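Local coordinates for protein glutathione S-transferase 2 (Onchocerca volvulus, PDB 1TU7) that transfers glutathione to electrophilic compounds as a homodimeric pi-class enzyme and appears to be central to the parasite's detoxification system, at residues Leu13-Arg18 with Lys189-Lys194. Sequence-based numbering, arbitrary orientation.
Sequences LAEPIR and KEYCEK. With GSH (glutathione), chain C.
Tyr191 reaches from helix 186-197 to Glu15 and Arg18 on helix 15-23. Its CG is anti to the backbone N (chi1 172°), which sends the ring out from its own helix toward residues 13-18. The phenol OH donates a hydrogen bond to Glu15 OE2, 2.6 Å away. Glu15 OE2 sits at the ring edge, close to the ring plane, and the carboxylate and ring planes are 20° apart. The OH comes to OE2 on the syn side, 29° out of the carboxylate plane. Glu15 OE2 also lies 3.2 Å from Tyr191 CE1. Arg18 adds the aliphatic part of its chain, with CD 3.7 Å from Tyr191 OH. Leu19 and Val22, further along helix 15-23, also touch the tyrosine.

The Glu15 chain bends at chi2, and both of its carboxylate oxygens are used. Arg18 NH1 makes a salt bridge to Glu15 OE1 at 2.9 Å, in the guanidinium plane. Arg195, just beyond Lys194, forms a second salt bridge, to Glu15 OE2. The buried carboxylate is thus held by two arginines and a phenol, which probably favours its charged form. The Arg18 guanidinium, with Ala14 CB over one face, also forms a salt bridge with Asp30 and hydrogen bonds to the carbonyl oxygens of Phe8 and Ile10. At the other end of residues 13-18, Leu13 CD1 lies 3.5 Å from glutathione SG2. The contact is a polar interdomain link of the GST fold, joining the first helix of the thioredoxin-like domain to the last helix of the all-helical domain.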
loop_
_atom_site.group_PDB
_atom_site.type_symbol
_atom_site.label_atom_id
_atom_site.label_comp_id
_atom_site.label_asym_id
_atom_site.label_seq_id
_atom_site.Cartn_x
_atom_site.Cartn_y
_atom_site.Cartn_z
ATOM N N LEU A 13 -2.608 12.159 3.295
ATOM C CA LEU A 13 -3.010 10.755 3.353
ATOM C C LEU A 13 -4.268 10.521 4.114
ATOM O O LEU A 13 -4.879 9.457 3.970
ATOM C CB LEU A 13 -1.904 9.929 4.015
ATOM C CG LEU A 13 -0.563 9.911 3.295
ATOM C CD1 LEU A 13 0.428 9.156 4.147
ATOM C CD2 LEU A 13 -0.691 9.292 1.908
ATOM N N ALA A 14 -4.666 11.468 4.949
ATOM C CA ALA A 14 -5.852 11.316 5.784
ATOM C C ALA A 14 -7.106 11.557 5.011
ATOM O O ALA A 14 -8.140 11.077 5.439
ATOM C CB ALA A 14 -5.820 12.243 6.968
ATOM N N GLU A 15 -7.051 12.332 3.930
ATOM C CA GLU A 15 -8.287 12.856 3.386
ATOM C C GLU A 15 -9.227 11.755 2.900
ATOM O O GLU A 15 -10.439 11.877 3.103
ATOM C CB GLU A 15 -8.053 13.911 2.331
ATOM C CG GLU A 15 -9.274 14.754 2.038
ATOM C CD GLU A 15 -9.645 15.682 3.167
ATOM O OE1 GLU A 15 -8.879 15.834 4.130
ATOM O OE2 GLU A 15 -10.738 16.279 3.069
ATOM N N PRO A 16 -8.767 10.683 2.257
ATOM C CA PRO A 16 -9.726 9.640 1.861
ATOM C C PRO A 16 -10.451 9.048 3.045
ATOM O O PRO A 16 -11.621 8.649 2.906
ATOM C CB PRO A 16 -8.885 8.622 1.134
ATOM C CG PRO A 16 -7.762 9.438 0.609
ATOM C CD PRO A 16 -7.417 10.417 1.708
ATOM N N ILE A 17 -9.771 8.958 4.195
ATOM C CA ILE A 17 -10.413 8.459 5.420
ATOM C C ILE A 17 -11.451 9.458 5.927
ATOM O O ILE A 17 -12.564 9.100 6.286
ATOM C CB ILE A 17 -9.376 8.110 6.476
ATOM C CG1 ILE A 17 -8.389 7.030 5.969
ATOM C CG2 ILE A 17 -10.063 7.698 7.760
ATOM C CD1 ILE A 17 -7.056 7.071 6.677
ATOM N N ARG A 18 -11.086 10.725 5.991
ATOM C CA ARG A 18 -12.050 11.758 6.357
ATOM C C ARG A 18 -13.263 11.704 5.452
ATOM O O ARG A 18 -14.391 11.790 5.910
ATOM C CB ARG A 18 -11.399 13.126 6.266
ATOM C CG ARG A 18 -10.334 13.384 7.297
ATOM C CD ARG A 18 -9.791 14.747 7.231
ATOM N NE ARG A 18 -8.662 14.996 8.132
ATOM C CZ ARG A 18 -7.492 15.462 7.747
ATOM N NH1 ARG A 18 -7.214 15.651 6.484
ATOM N NH2 ARG A 18 -6.558 15.706 8.664
ATOM N N LYS A 189 -20.806 17.183 -0.605
ATOM C CA LYS A 189 -20.966 18.502 -1.176
ATOM C C LYS A 189 -20.755 19.532 -0.094
ATOM O O LYS A 189 -20.033 20.510 -0.293
ATOM C CB LYS A 189 -22.369 18.661 -1.799
ATOM C CG LYS A 189 -22.610 20.018 -2.432
ATOM C CD LYS A 189 -23.979 20.060 -3.097
ATOM C CE LYS A 189 -24.239 21.402 -3.757
ATOM N NZ LYS A 189 -25.606 21.395 -4.376
ATOM N N GLU A 190 -21.411 19.356 1.036
ATOM C CA GLU A 190 -21.294 20.312 2.136
ATOM C C GLU A 190 -19.860 20.375 2.681
ATOM O O GLU A 190 -19.276 21.451 2.888
ATOM C CB GLU A 190 -22.276 19.887 3.209
ATOM C CG GLU A 190 -22.191 20.578 4.551
ATOM C CD GLU A 190 -23.208 20.009 5.542
ATOM O OE1 GLU A 190 -23.280 18.751 5.748
ATOM O OE2 GLU A 190 -23.959 20.816 6.111
ATOM N N TYR A 191 -19.265 19.207 2.852
ATOM C CA TYR A 191 -17.918 19.121 3.421
ATOM C C TYR A 191 -16.919 19.795 2.492
ATOM O O TYR A 191 -16.053 20.540 2.936
ATOM C CB TYR A 191 -17.560 17.661 3.615
ATOM C CG TYR A 191 -16.124 17.427 4.023
ATOM C CD1 TYR A 191 -15.211 16.946 3.120
ATOM C CD2 TYR A 191 -15.699 17.708 5.306
ATOM C CE1 TYR A 191 -13.880 16.715 3.495
ATOM C CE2 TYR A 191 -14.375 17.498 5.696
ATOM C CZ TYR A 191 -13.478 16.991 4.794
ATOM O OH TYR A 191 -12.172 16.806 5.204
ATOM N N CYS A 192 -17.041 19.537 1.201
ATOM C CA CYS A 192 -16.102 20.071 0.218
ATOM C C CYS A 192 -16.236 21.582 0.100
ATOM O O CYS A 192 -15.239 22.280 -0.118
ATOM C CB CYS A 192 -16.300 19.367 -1.124
ATOM S SG CYS A 192 -15.740 17.635 -1.119
ATOM N N GLU A 193 -17.452 22.107 0.244
ATOM C CA GLU A 193 -17.647 23.561 0.239
ATOM C C GLU A 193 -16.878 24.185 1.412
ATOM O O GLU A 193 -16.183 25.198 1.252
ATOM C CB GLU A 193 -19.138 23.929 0.337
ATOM C CG GLU A 193 -19.935 23.785 -0.950
ATOM C CD GLU A 193 -21.456 23.744 -0.778
ATOM O OE1 GLU A 193 -22.160 23.893 -1.811
ATOM O OE2 GLU A 193 -21.963 23.539 0.358
ATOM N N LYS A 194 -17.001 23.588 2.584
ATOM C CA LYS A 194 -16.332 24.116 3.758
ATOM C C LYS A 194 -14.828 23.959 3.669
ATOM O O LYS A 194 -14.067 24.823 4.085
ATOM C CB LYS A 194 -16.888 23.472 5.003
ATOM C CG LYS A 194 -18.317 23.925 5.281
ATOM C CD LYS A 194 -18.969 23.115 6.363
ATOM C CE LYS A 194 -20.427 23.561 6.528
ATOM N NZ LYS A 194 -20.528 24.957 7.033
HETATM N N1 GSH C . 2.375 4.158 4.589
HETATM C CA1 GSH C . 1.982 5.219 5.436
HETATM C C1 GSH C . 0.524 5.378 5.534
HETATM O O11 GSH C . -0.122 5.165 4.373
HETATM O O12 GSH C . -0.210 5.765 6.515
HETATM C CB1 GSH C . 2.682 6.510 5.413
HETATM C CG1 GSH C . 2.544 7.418 6.607
HETATM C CD1 GSH C . 3.361 8.688 6.421
HETATM O OE1 GSH C . 4.244 8.751 5.396
HETATM N N2 GSH C . 3.155 9.675 7.250
HETATM C CA2 GSH C . 3.822 10.974 7.146
HETATM C C2 GSH C . 4.242 11.395 8.499
HETATM O O2 GSH C . 3.555 10.964 9.615
HETATM C CB2 GSH C . 2.862 12.037 6.618
HETATM S SG2 GSH C . 2.548 11.826 4.852
HETATM N N3 GSH C . 5.296 12.182 8.636
HETATM C CA3 GSH C . 5.666 12.587 9.965
HETATM C C3 GSH C . 7.035 12.101 10.312
HETATM O O31 GSH C . 7.588 11.011 9.820
HETATM O O32 GSH C . 7.750 12.882 11.231
#